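Local coordinates for protein BauA (Acinetobacter baumannii, PDB 6HCP) that takes up iron across the outer membrane as the receptor and transporter for ferric preacinetobactin, probably powered through TonB, at residues G41-S46 with R576-F581; E82-T87 with G136-L141; P61-S66 with A525-A530; T68-E73 with T668-I673. One frame throughout, in Å; residues are numbered along the deposited sequence.

Contact 1 of 4, residues G41-S46 with R576-F581; sequences GQVATS and RLMGGF. With EDO (1,2-ethanediol), chain U; EDO (1,2-ethanediol), chain I; EDO (1,2-ethanediol), chain H.
Val43 and Met578 meet methyl to methyl in the Met578 conformer described, one of two, so the touch is tentative: CG2 of Val43 lies 4.0 Å from CE of Met578, and the two side chains run past each other in opposite directions. The thioether chain is extended as far as its sulfur, then bends at the last torsion (chi3 59°). The amide oxygen of Gln42 lies beside Arg576 and Met578 at van der Waals distance. This OE1 is at the edge of the Arg576 guanidinium, 3.8 Å from CD of Arg576; amide and guanidinium planes stand 87° apart. No hydrogen bond crosses directly. In a TonB-dependent receptor the N-terminal part of the chain fills a beta-barrel, and here strand 575-590 belongs to that wall: Arg576 and Met578 point toward 41-46 while Leu577, between them, points away. An ethanediol (chain U) lies beside the loop backbone, accepting a bond from Gln42 N to its O2 (2.6 Å, 157° at the hydrogen). Further out, Arg576 forms salt bridges through NE with Glu614 and through NH1 with Asp616, and NE2 of Gln42 bonds to Asp74. Phe568 of the neighbouring barrel strand packs against both Val43 and Met578.

Contact 2 of 4, residues E82-T87 with G136-L141; sequences EVIAAT and GRVEVL
The apolar interactions involve four aliphatic residues, Val83 and Ile84 of helix 81-84 against Val138 and Val140 of strand 135-142. Ile84 is central: its CG2 methyl fits between two valines, 3.5 Å from CG1 of Val138 and 3.7 Å from CG2 of Val140, and its side chain crosses each of them at about a right angle. The placement follows from the first torsion (chi1 67°), which puts CG1 in the crowded position between backbone N and carbonyl carbon and lets the CG2 branch face the strand. Val83 adds a more glancing touch, its CG1 lying 4.1 Å from CB of Val138. Val138 and Val140 can act together because residues two apart on a strand share a face; Glu139, between them, points away from the helix.

No hydrogen bond links helix to strand. Among the polar interactions, Glu139 bonds to Asn162 and to the backbone N of Asn48, and others gather around Gly136 and Arg137. NH1 of Arg137 folds back onto the carbonyl O of Gly136 (2.8 Å); that oxygen lies near the guanidinium plane, 14° out, whereas NH1 stands 43° out of the carbonyl plane. NH2 forms a salt bridge with Asp36. Backbone bonding supplies the rest: Val138 pairs with Tyr67 and Val140 with Ile65, whereas Gly136 and Arg137 both face Val164, which makes a classic beta bulge. This helix-on-sheet packing forms part of the core of the plug, the mixed-sheet domain that fills the barrel in TonB-dependent receptors.

Contact 3 of 4, residues P61-S66 with A525-A530; sequences PFNTIS and AHTLSA. With EDO (1,2-ethanediol), chain H.
Asn63 reaches from the plug domain to Thr527 and Ser529 on the inner face of the beta-barrel wall of this TonB-dependent receptor. The tight part of the contact is confined to that one amide. With CG anti to the backbone N (chi1 -170°), the side chain projects toward strand 524-541, where ND2 donates to OG of Ser529 at 3.0 Å. The hydroxyl oxygen lies near the amide plane (14° out), although the bond is bent, 148° at the hydrogen. Thr527 contributes carbon instead: its CG2 methyl sits above the amide plane, 3.6 Å from ND2 and 3.9 Å from CG of Asn63. The amide is thus bonded near its plane at ND2 and covered on one face by the Thr527 methyl. Glu564 of the adjoining barrel strand bonds to OG of Ser529 and more weakly to ND2 of Asn63, so a carboxylate extends the polar cluster.

The loose part begins immediately after Asn63. Thr64 points away from the wall, and strand 64-68 departs from strand 524-541 to join the plug sheet, where Ile65 pairs with Val140. Ile65 and Ser66 make no contact with 525-530. Near them lies a small solvent molecule, probably from crystallisation: the backbone N of Ser66 donates to O2 of an ethanediol (chain H) at 2.8 Å.

Contact 4 of 4, residues T68-E73 with T668-I673; sequences TDKYIE and TFRANI. With EDO (1,2-ethanediol), chain K.
Helix 69-75 of the plug comes nearest barrel strand 665-674 where the CA atoms of Glu73 and Arg670 are 8.8 Å apart, a gap bridged by the arginine side chain. Arg670 is extended from CG to NE (chi2 174°, chi3 172°), which carries its guanidinium to the helix surface. There it is layered between two carbon atoms: CB of Glu73 lies 3.7 Å above one face, toward the rim, and CG2 of Thr668 lies 3.5 Å from the opposite face, over the centre. The carbonyl O of Glu73 also stands over the guanidinium and is 3.2 Å from CD of Arg670, but its angle to NE is too poor for a hydrogen bond. Lys70 arrives at the edge, its CE 3.9 Å from NH2 of Arg670. Two residues along the strand, ND2 of Asn672 donates to O2 of an ethanediol (chain K) at 3.1 Å, nearly straight at 166°.

At its start the helix is capped by Thr68, whose OG1 accepts a weak bond from the backbone N of Tyr71. The two cations, with NZ of Lys70 4.4 Å from NH2 of Arg670, share Asp74, which forms a salt bridge to each through a different carboxylate oxygen. At this point plug and wall are probably held largely by the shared Asp74 carboxylate, together with carbon packing on the guanidinium faces.

Contacts 1, 3 and 4 each join the plug to the barrel wall, while contact 2 lies inside the plug, nearer the centre of the chain. The centres of contact 1 and contact 2 are about 10 Å apart. Between the centres of contact 3 and contact 4 the distance is about 24 Å. Strand 64-68 leads directly into helix 69-75, so contacts 3 and 4 adjoin in sequence yet reach distant barrel strands; in the plug sheet strand 64-68 neighbours strand 135-142 of contact 2. Residues 41-46 run beside strand 64-68, Ala44 N lying 2.9 Å from Ser66 O. Along the chain contact 2 is nested within the loops closed by the others. One plug core is therefore tied to two nearby wall strands, 524-541 and 575-590, and to the more distant 665-674.

Contact 1 of 4, residues G41-S46 with R576-F581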
loop_
_atom_site.group_PDB
_atom_site.type_symbol
_atom_site.label_atom_id
_atom_site.label_comp_id
_atom_site.label_asym_id
_atom_site.label_seq_id
_atom_site.Cartn_x
_atom_site.Cartn_y
_atom_site.Cartn_z
ATOM N N GLY A 41 -21.205 11.579 19.845
ATOM C CA GLY A 41 -21.147 10.410 20.702
ATOM C C GLY A 41 -19.726 10.025 21.137
ATOM O O GLY A 41 -19.562 9.027 21.836
ATOM N N GLN A 42 -18.721 10.839 20.796
ATOM C CA GLN A 42 -17.325 10.415 21.030
ATOM C C GLN A 42 -16.680 11.154 22.216
ATOM O O GLN A 42 -15.682 10.673 22.759
ATOM C CB GLN A 42 -16.547 10.542 19.725
ATOM C CG GLN A 42 -16.987 9.455 18.742
ATOM C CD GLN A 42 -16.421 9.660 17.365
ATOM O OE1 GLN A 42 -16.058 10.784 17.023
ATOM N NE2 GLN A 42 -16.218 8.550 16.649
ATOM N N VAL A 43 -17.292 12.253 22.638
ATOM C CA VAL A 43 -16.819 13.072 23.735
ATOM C C VAL A 43 -17.989 13.322 24.689
ATOM O O VAL A 43 -19.147 13.450 24.253
ATOM C CB VAL A 43 -16.253 14.377 23.161
ATOM C CG1 VAL A 43 -16.128 15.477 24.201
ATOM C CG2 VAL A 43 -14.923 14.115 22.467
ATOM N N ALA A 44 -17.692 13.392 25.983
ATOM C CA ALA A 44 -18.706 13.662 27.020
ATOM C C ALA A 44 -18.695 15.146 27.393
ATOM O O ALA A 44 -17.755 15.876 27.100
ATOM C CB ALA A 44 -18.452 12.777 28.212
ATOM N N THR A 45 -19.764 15.595 28.060
ATOM C CA THR A 45 -19.965 17.016 28.295
ATOM C C THR A 45 -19.419 17.435 29.664
ATOM O O THR A 45 -19.449 18.611 29.995
ATOM C CB THR A 45 -21.452 17.381 28.198
ATOM O OG1 THR A 45 -22.141 16.484 29.070
ATOM C CG2 THR A 45 -21.994 17.244 26.793
ATOM N N SER A 46 -19.036 16.459 30.485
ATOM C CA SER A 46 -18.483 16.750 31.805
ATOM C C SER A 46 -17.281 15.842 32.064
ATOM O O SER A 46 -17.124 14.789 31.426
ATOM C CB SER A 46 -19.534 16.584 32.877
ATOM O OG SER A 46 -19.913 15.227 32.983
ATOM N N ARG A 576 -18.298 14.409 11.840
ATOM C CA ARG A 576 -17.648 14.627 13.115
ATOM C C ARG A 576 -16.211 15.085 12.858
ATOM O O ARG A 576 -15.563 14.601 11.945
ATOM C CB ARG A 576 -17.708 13.348 13.950
ATOM C CG ARG A 576 -19.127 12.968 14.356
ATOM C CD ARG A 576 -19.199 11.631 15.036
ATOM N NE ARG A 576 -18.905 10.541 14.142
ATOM C CZ ARG A 576 -19.745 10.061 13.226
ATOM N NH1 ARG A 576 -19.322 9.153 12.374
ATOM N NH2 ARG A 576 -20.974 10.530 13.117
ATOM N N LEU A 577 -15.743 16.018 13.686
ATOM C CA LEU A 577 -14.419 16.595 13.560
ATOM C C LEU A 577 -13.849 16.840 14.959
ATOM O O LEU A 577 -14.499 17.522 15.763
ATOM C CB LEU A 577 -14.581 17.921 12.829
ATOM C CG LEU A 577 -13.308 18.581 12.335
ATOM C CD1 LEU A 577 -12.573 17.665 11.366
ATOM C CD2 LEU A 577 -13.666 19.896 11.665
ATOM N N MET A 578 -12.628 16.342 15.202
ATOM C CA MET A 578 -11.886 16.523 16.472
ATOM C C MET A 578 -10.417 16.816 16.138
ATOM O O MET A 578 -9.821 16.145 15.289
ATOM C CB MET A 578 -11.925 15.258 17.340
ATOM C CG MET A 578 -13.281 14.921 17.929
ATOM S SD MET A 578 -13.363 13.200 18.535
ATOM C CE MET A 578 -12.054 13.207 19.758
ATOM N N GLY A 579 -9.834 17.818 16.796
ATOM C CA GLY A 579 -8.433 18.097 16.626
ATOM C C GLY A 579 -8.081 19.491 17.070
ATOM O O GLY A 579 -8.772 20.094 17.891
ATOM N N GLY A 580 -6.964 19.981 16.553
ATOM C CA GLY A 580 -6.478 21.282 16.918
ATOM C C GLY A 580 -5.035 21.503 16.514
ATOM O O GLY A 580 -4.388 20.659 15.843
ATOM N N PHE A 581 -4.542 22.657 16.945
ATOM C CA PHE A 581 -3.206 23.163 16.660
ATOM C C PHE A 581 -2.608 23.670 17.973
ATOM O O PHE A 581 -3.303 24.291 18.782
ATOM C CB PHE A 581 -3.248 24.313 15.646
ATOM C CG PHE A 581 -3.986 23.981 14.374
ATOM C CD1 PHE A 581 -5.371 24.041 14.319
ATOM C CD2 PHE A 581 -3.304 23.537 13.250
ATOM C CE1 PHE A 581 -6.056 23.628 13.183
ATOM C CE2 PHE A 581 -3.988 23.205 12.088
ATOM C CZ PHE A 581 -5.363 23.191 12.077
HETATM C C1 EDO U . -17.311 14.056 18.074
HETATM O O1 EDO U . -16.048 14.725 17.860
HETATM C C2 EDO U . -17.677 14.247 19.543
HETATM O O2 EDO U . -18.643 13.308 19.945
HETATM C C1 EDO I . -14.237 12.653 14.928
HETATM O O1 EDO I . -14.803 12.710 16.288
HETATM C C2 EDO I . -12.786 12.179 14.888
HETATM O O2 EDO I . -12.632 10.787 15.133
HETATM C C1 EDO H . -15.413 17.658 29.142
HETATM O O1 EDO H . -15.668 18.924 29.776
HETATM C C2 EDO H . -15.274 17.832 27.629
HETATM O O2 EDO H . -14.961 16.556 27.017
#

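Contact 2 of 4, residues E82-T87 with G136-L141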
loop_
_atom_site.group_PDB
_atom_site.type_symbol
_atom_site.label_atom_id
_atom_site.label_comp_id
_atom_site.label_asym_id
_atom_site.label_seq_id
_atom_site.Cartn_x
_atom_site.Cartn_y
_atom_site.Cartn_z
ATOM N N GLU A 82 -3.478 5.603 22.448
ATOM C CA GLU A 82 -4.251 5.519 21.196
ATOM C C GLU A 82 -5.623 6.171 21.361
ATOM O O GLU A 82 -6.274 6.461 20.364
ATOM C CB GLU A 82 -4.397 4.059 20.763
ATOM C CG GLU A 82 -3.095 3.497 20.235
ATOM C CD GLU A 82 -3.136 2.067 19.725
ATOM O OE1 GLU A 82 -4.239 1.513 19.554
ATOM O OE2 GLU A 82 -2.053 1.536 19.458
ATOM N N VAL A 83 -6.044 6.430 22.608
ATOM C CA VAL A 83 -7.224 7.219 22.852
ATOM C C VAL A 83 -6.874 8.709 22.903
ATOM O O VAL A 83 -7.563 9.532 22.307
ATOM C CB VAL A 83 -7.942 6.787 24.147
ATOM C CG1 VAL A 83 -9.201 7.597 24.353
ATOM C CG2 VAL A 83 -8.258 5.298 24.161
ATOM N N ILE A 84 -5.916 9.083 23.762
ATOM C CA ILE A 84 -5.800 10.499 24.159
ATOM C C ILE A 84 -4.893 11.300 23.213
ATOM O O ILE A 84 -4.979 12.533 23.201
ATOM C CB ILE A 84 -5.338 10.640 25.622
ATOM C CG1 ILE A 84 -3.904 10.142 25.821
ATOM C CG2 ILE A 84 -6.340 9.945 26.530
ATOM C CD1 ILE A 84 -3.343 10.419 27.213
ATOM N N ALA A 85 -4.000 10.643 22.474
ATOM C CA ALA A 85 -3.014 11.362 21.667
ATOM C C ALA A 85 -3.503 11.571 20.227
ATOM O O ALA A 85 -2.917 12.343 19.495
ATOM C CB ALA A 85 -1.685 10.642 21.670
ATOM N N ALA A 86 -4.515 10.825 19.795
ATOM C CA ALA A 86 -4.812 10.766 18.348
ATOM C C ALA A 86 -5.175 12.165 17.816
ATOM O O ALA A 86 -4.703 12.568 16.773
ATOM C CB ALA A 86 -5.900 9.755 18.085
ATOM N N THR A 87 -6.013 12.909 18.538
ATOM C CA THR A 87 -6.514 14.186 18.048
ATOM C C THR A 87 -6.083 15.380 18.906
ATOM O O THR A 87 -6.499 16.502 18.631
ATOM C CB THR A 87 -8.046 14.160 17.926
ATOM O OG1 THR A 87 -8.651 13.825 19.182
ATOM C CG2 THR A 87 -8.468 13.174 16.861
ATOM N N GLY A 136 -15.651 3.369 30.625
ATOM C CA GLY A 136 -16.720 4.128 30.002
ATOM C C GLY A 136 -16.251 5.482 29.494
ATOM O O GLY A 136 -16.818 6.035 28.548
ATOM N N ARG A 137 -15.260 6.068 30.183
ATOM C CA ARG A 137 -14.725 7.370 29.813
ATOM C C ARG A 137 -13.214 7.361 30.054
ATOM O O ARG A 137 -12.717 6.711 30.957
ATOM C CB ARG A 137 -15.327 8.525 30.615
ATOM C CG ARG A 137 -16.846 8.604 30.588
ATOM C CD ARG A 137 -17.358 9.186 29.279
ATOM N NE ARG A 137 -18.804 9.331 29.309
ATOM C CZ ARG A 137 -19.686 8.480 28.778
ATOM N NH1 ARG A 137 -19.310 7.334 28.222
ATOM N NH2 ARG A 137 -20.966 8.804 28.822
ATOM N N VAL A 138 -12.502 8.101 29.209
ATOM C CA VAL A 138 -11.100 8.406 29.424
ATOM C C VAL A 138 -10.960 9.921 29.410
ATOM O O VAL A 138 -11.220 10.542 28.382
ATOM C CB VAL A 138 -10.211 7.766 28.344
ATOM C CG1 VAL A 138 -8.775 8.277 28.455
ATOM C CG2 VAL A 138 -10.249 6.256 28.414
ATOM N N GLU A 139 -10.679 10.503 30.586
ATOM C CA GLU A 139 -10.706 11.911 30.795
ATOM C C GLU A 139 -9.274 12.451 30.923
ATOM O O GLU A 139 -8.395 11.815 31.510
ATOM C CB GLU A 139 -11.468 12.261 32.083
ATOM C CG GLU A 139 -12.849 11.654 32.189
ATOM C CD GLU A 139 -13.576 12.012 33.472
ATOM O OE1 GLU A 139 -12.898 12.484 34.446
ATOM O OE2 GLU A 139 -14.821 11.880 33.483
ATOM N N VAL A 140 -9.058 13.645 30.384
ATOM C CA VAL A 140 -7.776 14.326 30.467
ATOM C C VAL A 140 -8.020 15.724 31.022
ATOM O O VAL A 140 -8.874 16.477 30.525
ATOM C CB VAL A 140 -7.049 14.415 29.111
ATOM C CG1 VAL A 140 -5.680 15.079 29.261
ATOM C CG2 VAL A 140 -6.899 13.062 28.453
ATOM N N LEU A 141 -7.204 16.093 32.012
ATOM C CA LEU A 141 -7.120 17.468 32.493
ATOM C C LEU A 141 -5.686 17.936 32.260
ATOM O O LEU A 141 -4.754 17.286 32.718
ATOM C CB LEU A 141 -7.483 17.529 33.977
ATOM C CG LEU A 141 -7.516 18.954 34.550
ATOM C CD1 LEU A 141 -8.538 19.065 35.664
ATOM C CD2 LEU A 141 -6.148 19.389 35.031
#

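Contact 3 of 4, residues P61-S66 with A525-A530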
loop_
_atom_site.group_PDB
_atom_site.type_symbol
_atom_site.label_atom_id
_atom_site.label_comp_id
_atom_site.label_asym_id
_atom_site.label_seq_id
_atom_site.Cartn_x
_atom_site.Cartn_y
_atom_site.Cartn_z
ATOM N N PRO A 61 -12.751 25.730 34.681
ATOM C CA PRO A 61 -11.685 26.683 34.366
ATOM C C PRO A 61 -10.332 25.978 34.192
ATOM O O PRO A 61 -9.302 26.444 34.676
ATOM C CB PRO A 61 -11.678 27.597 35.586
ATOM C CG PRO A 61 -12.035 26.658 36.715
ATOM C CD PRO A 61 -13.002 25.642 36.130
ATOM N N PHE A 62 -10.370 24.902 33.409
ATOM C CA PHE A 62 -9.222 24.088 33.029
ATOM C C PHE A 62 -9.517 23.542 31.634
ATOM O O PHE A 62 -10.694 23.506 31.238
ATOM C CB PHE A 62 -9.033 22.918 33.998
ATOM C CG PHE A 62 -8.740 23.313 35.419
ATOM C CD1 PHE A 62 -7.462 23.680 35.801
ATOM C CD2 PHE A 62 -9.755 23.378 36.356
ATOM C CE1 PHE A 62 -7.223 24.150 37.082
ATOM C CE2 PHE A 62 -9.508 23.825 37.637
ATOM C CZ PHE A 62 -8.245 24.208 37.998
ATOM N N ASN A 63 -8.464 23.195 30.894
ATOM C CA ASN A 63 -8.601 22.576 29.587
ATOM C C ASN A 63 -8.756 21.061 29.779
ATOM O O ASN A 63 -7.826 20.363 30.215
ATOM C CB ASN A 63 -7.414 22.979 28.702
ATOM C CG ASN A 63 -7.586 22.584 27.248
ATOM O OD1 ASN A 63 -8.268 21.616 26.945
ATOM N ND2 ASN A 63 -7.005 23.353 26.345
ATOM N N THR A 64 -9.983 20.582 29.559
ATOM C CA THR A 64 -10.407 19.227 29.852
ATOM C C THR A 64 -11.064 18.606 28.613
ATOM O O THR A 64 -11.652 19.306 27.787
ATOM C CB THR A 64 -11.423 19.174 30.991
ATOM O OG1 THR A 64 -12.520 20.035 30.650
ATOM C CG2 THR A 64 -10.799 19.566 32.314
ATOM N N ILE A 65 -10.932 17.285 28.499
ATOM C CA ILE A 65 -11.665 16.538 27.476
ATOM C C ILE A 65 -11.947 15.147 28.018
ATOM O O ILE A 65 -11.159 14.601 28.801
ATOM C CB ILE A 65 -10.890 16.496 26.142
ATOM C CG1 ILE A 65 -11.733 15.812 25.059
ATOM C CG2 ILE A 65 -9.547 15.807 26.313
ATOM C CD1 ILE A 65 -11.685 16.470 23.727
ATOM N N SER A 66 -13.127 14.616 27.686
ATOM C CA SER A 66 -13.483 13.263 28.069
ATOM C C SER A 66 -13.937 12.473 26.841
ATOM O O SER A 66 -14.890 12.866 26.181
ATOM C CB SER A 66 -14.559 13.283 29.112
ATOM O OG SER A 66 -15.018 11.975 29.394
ATOM N N ALA A 525 -17.802 22.475 19.489
ATOM C CA ALA A 525 -17.204 23.245 20.576
ATOM C C ALA A 525 -15.725 23.505 20.284
ATOM O O ALA A 525 -15.049 22.686 19.625
ATOM C CB ALA A 525 -17.376 22.481 21.867
ATOM N N HIS A 526 -15.256 24.657 20.762
ATOM C CA HIS A 526 -13.874 25.125 20.640
ATOM C C HIS A 526 -13.307 25.452 22.026
ATOM O O HIS A 526 -14.025 25.995 22.882
ATOM C CB HIS A 526 -13.793 26.408 19.801
ATOM C CG HIS A 526 -14.192 26.248 18.379
ATOM N ND1 HIS A 526 -13.263 26.164 17.358
ATOM C CD2 HIS A 526 -15.408 26.287 17.788
ATOM C CE1 HIS A 526 -13.898 26.099 16.201
ATOM N NE2 HIS A 526 -15.216 26.117 16.447
ATOM N N THR A 527 -11.989 25.253 22.183
ATOM C CA THR A 527 -11.212 25.760 23.321
ATOM C C THR A 527 -9.973 26.471 22.776
ATOM O O THR A 527 -9.314 25.966 21.840
ATOM C CB THR A 527 -10.805 24.632 24.279
ATOM O OG1 THR A 527 -11.979 23.941 24.703
ATOM C CG2 THR A 527 -10.059 25.118 25.504
ATOM N N LEU A 528 -9.695 27.658 23.320
ATOM C CA LEU A 528 -8.484 28.373 23.036
ATOM C C LEU A 528 -7.814 28.701 24.368
ATOM O O LEU A 528 -8.434 29.346 25.198
ATOM C CB LEU A 528 -8.795 29.644 22.237
ATOM C CG LEU A 528 -7.587 30.532 21.941
ATOM C CD1 LEU A 528 -6.639 29.848 20.963
ATOM C CD2 LEU A 528 -8.000 31.890 21.402
ATOM N N SER A 529 -6.602 28.183 24.605
ATOM C CA SER A 529 -5.931 28.463 25.876
ATOM C C SER A 529 -4.438 28.743 25.700
ATOM O O SER A 529 -3.803 28.291 24.764
ATOM C CB SER A 529 -6.172 27.372 26.883
ATOM O OG SER A 529 -5.921 26.108 26.331
ATOM N N ALA A 530 -3.924 29.546 26.636
ATOM C CA ALA A 530 -2.544 29.916 26.710
ATOM C C ALA A 530 -2.056 29.638 28.133
ATOM O O ALA A 530 -2.781 29.860 29.100
ATOM C CB ALA A 530 -2.377 31.360 26.341
HETATM C C1 EDO H . -15.413 17.658 29.142
HETATM O O1 EDO H . -15.668 18.924 29.776
HETATM C C2 EDO H . -15.274 17.832 27.629
HETATM O O2 EDO H . -14.961 16.556 27.017
#

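Contact 4 of 4, residues T68-E73 with T668-I673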
loop_
_atom_site.group_PDB
_atom_site.type_symbol
_atom_site.label_atom_id
_atom_site.label_comp_id
_atom_site.label_asym_id
_atom_site.label_seq_id
_atom_site.Cartn_x
_atom_site.Cartn_y
_atom_site.Cartn_z
ATOM N N THR A 68 -15.440 8.968 25.106
ATOM C CA THR A 68 -16.377 7.875 25.443
ATOM C C THR A 68 -15.807 6.527 25.003
ATOM O O THR A 68 -14.947 6.432 24.118
ATOM C CB THR A 68 -17.761 8.112 24.822
ATOM O OG1 THR A 68 -17.623 8.000 23.403
ATOM C CG2 THR A 68 -18.337 9.468 25.170
ATOM N N ASP A 69 -16.406 5.470 25.549
ATOM C CA ASP A 69 -16.110 4.123 25.160
ATOM C C ASP A 69 -16.450 3.901 23.674
ATOM O O ASP A 69 -15.824 3.070 23.048
ATOM C CB ASP A 69 -16.781 3.094 26.077
ATOM C CG ASP A 69 -18.293 3.218 26.255
ATOM O OD1 ASP A 69 -18.862 4.291 25.992
ATOM O OD2 ASP A 69 -18.882 2.220 26.641
ATOM N N LYS A 70 -17.416 4.640 23.129
ATOM C CA LYS A 70 -17.733 4.537 21.696
ATOM C C LYS A 70 -16.515 4.996 20.870
ATOM O O LYS A 70 -16.110 4.336 19.909
ATOM C CB LYS A 70 -18.994 5.339 21.354
ATOM C CG LYS A 70 -19.372 5.373 19.863
ATOM C CD LYS A 70 -19.413 3.997 19.216
ATOM C CE LYS A 70 -20.226 3.922 17.933
ATOM N NZ LYS A 70 -19.741 4.878 16.906
ATOM N N TYR A 71 -15.882 6.104 21.282
ATOM C CA TYR A 71 -14.647 6.582 20.614
ATOM C C TYR A 71 -13.532 5.541 20.712
ATOM O O TYR A 71 -12.882 5.208 19.726
ATOM C CB TYR A 71 -14.185 7.921 21.187
ATOM C CG TYR A 71 -12.991 8.510 20.482
ATOM C CD1 TYR A 71 -13.071 8.917 19.161
ATOM C CD2 TYR A 71 -11.763 8.603 21.117
ATOM C CE1 TYR A 71 -11.991 9.502 18.520
ATOM C CE2 TYR A 71 -10.676 9.188 20.495
ATOM C CZ TYR A 71 -10.788 9.639 19.190
ATOM O OH TYR A 71 -9.707 10.200 18.560
ATOM N N ILE A 72 -13.383 4.939 21.893
ATOM C CA ILE A 72 -12.372 3.957 22.112
ATOM C C ILE A 72 -12.551 2.794 21.121
ATOM O O ILE A 72 -11.567 2.287 20.552
ATOM C CB ILE A 72 -12.374 3.498 23.579
ATOM C CG1 ILE A 72 -12.036 4.656 24.528
ATOM C CG2 ILE A 72 -11.448 2.324 23.775
ATOM C CD1 ILE A 72 -12.274 4.317 25.976
ATOM N N GLU A 73 -13.785 2.289 20.991
ATOM C CA GLU A 73 -14.016 1.154 20.093
ATOM C C GLU A 73 -13.852 1.623 18.636
ATOM O O GLU A 73 -13.372 0.864 17.798
ATOM C CB GLU A 73 -15.389 0.515 20.328
ATOM C CG GLU A 73 -15.496 -0.283 21.626
ATOM C CD GLU A 73 -14.752 -1.607 21.741
ATOM O OE1 GLU A 73 -14.495 -2.009 22.913
ATOM O OE2 GLU A 73 -14.463 -2.266 20.685
ATOM N N THR A 668 -21.514 -4.212 14.200
ATOM C CA THR A 668 -20.633 -3.171 13.690
ATOM C C THR A 668 -19.308 -3.795 13.219
ATOM O O THR A 668 -18.685 -4.595 13.919
ATOM C CB THR A 668 -20.362 -2.082 14.733
ATOM O OG1 THR A 668 -21.585 -1.436 15.059
ATOM C CG2 THR A 668 -19.389 -1.031 14.247
ATOM N N PHE A 669 -18.944 -3.452 11.984
ATOM C CA PHE A 669 -17.676 -3.809 11.360
ATOM C C PHE A 669 -16.767 -2.573 11.348
ATOM O O PHE A 669 -17.227 -1.484 11.034
ATOM C CB PHE A 669 -17.887 -4.254 9.913
ATOM C CG PHE A 669 -18.823 -5.427 9.739
ATOM C CD1 PHE A 669 -20.197 -5.233 9.679
ATOM C CD2 PHE A 669 -18.340 -6.717 9.695
ATOM C CE1 PHE A 669 -21.062 -6.313 9.574
ATOM C CE2 PHE A 669 -19.203 -7.794 9.561
ATOM C CZ PHE A 669 -20.563 -7.592 9.521
ATOM N N ARG A 670 -15.488 -2.766 11.686
ATOM C CA ARG A 670 -14.525 -1.673 11.725
ATOM C C ARG A 670 -13.231 -2.129 11.055
ATOM O O ARG A 670 -12.743 -3.250 11.270
ATOM C CB ARG A 670 -14.229 -1.229 13.162
ATOM C CG ARG A 670 -15.392 -0.561 13.870
ATOM C CD ARG A 670 -15.107 -0.264 15.340
ATOM N NE ARG A 670 -16.159 0.536 15.942
ATOM C CZ ARG A 670 -17.041 0.077 16.819
ATOM N NH1 ARG A 670 -17.155 -1.222 17.044
ATOM N NH2 ARG A 670 -17.801 0.933 17.471
ATOM N N ALA A 671 -12.664 -1.214 10.271
ATOM C CA ALA A 671 -11.402 -1.405 9.615
ATOM C C ALA A 671 -10.611 -0.107 9.769
ATOM O O ALA A 671 -11.145 0.951 9.484
ATOM C CB ALA A 671 -11.593 -1.750 8.151
ATOM N N ASN A 672 -9.331 -0.235 10.153
ATOM C CA ASN A 672 -8.455 0.925 10.355
ATOM C C ASN A 672 -7.048 0.589 9.855
ATOM O O ASN A 672 -6.574 -0.529 10.035
ATOM C CB ASN A 672 -8.348 1.341 11.826
ATOM C CG ASN A 672 -9.636 1.886 12.374
ATOM O OD1 ASN A 672 -10.531 1.104 12.729
ATOM N ND2 ASN A 672 -9.828 3.175 12.158
ATOM N N ILE A 673 -6.430 1.568 9.187
ATOM C CA ILE A 673 -5.027 1.539 8.872
ATOM C C ILE A 673 -4.395 2.763 9.533
ATOM O O ILE A 673 -4.771 3.879 9.236
ATOM C CB ILE A 673 -4.752 1.549 7.348
ATOM C CG1 ILE A 673 -5.554 0.470 6.611
ATOM C CG2 ILE A 673 -3.255 1.407 7.095
ATOM C CD1 ILE A 673 -5.385 0.508 5.105
HETATM C C1 EDO K . -13.526 2.378 12.427
HETATM O O1 EDO K . -14.322 2.856 13.572
HETATM C C2 EDO K . -13.354 3.560 11.453
HETATM O O2 EDO K . -12.562 4.606 12.058
#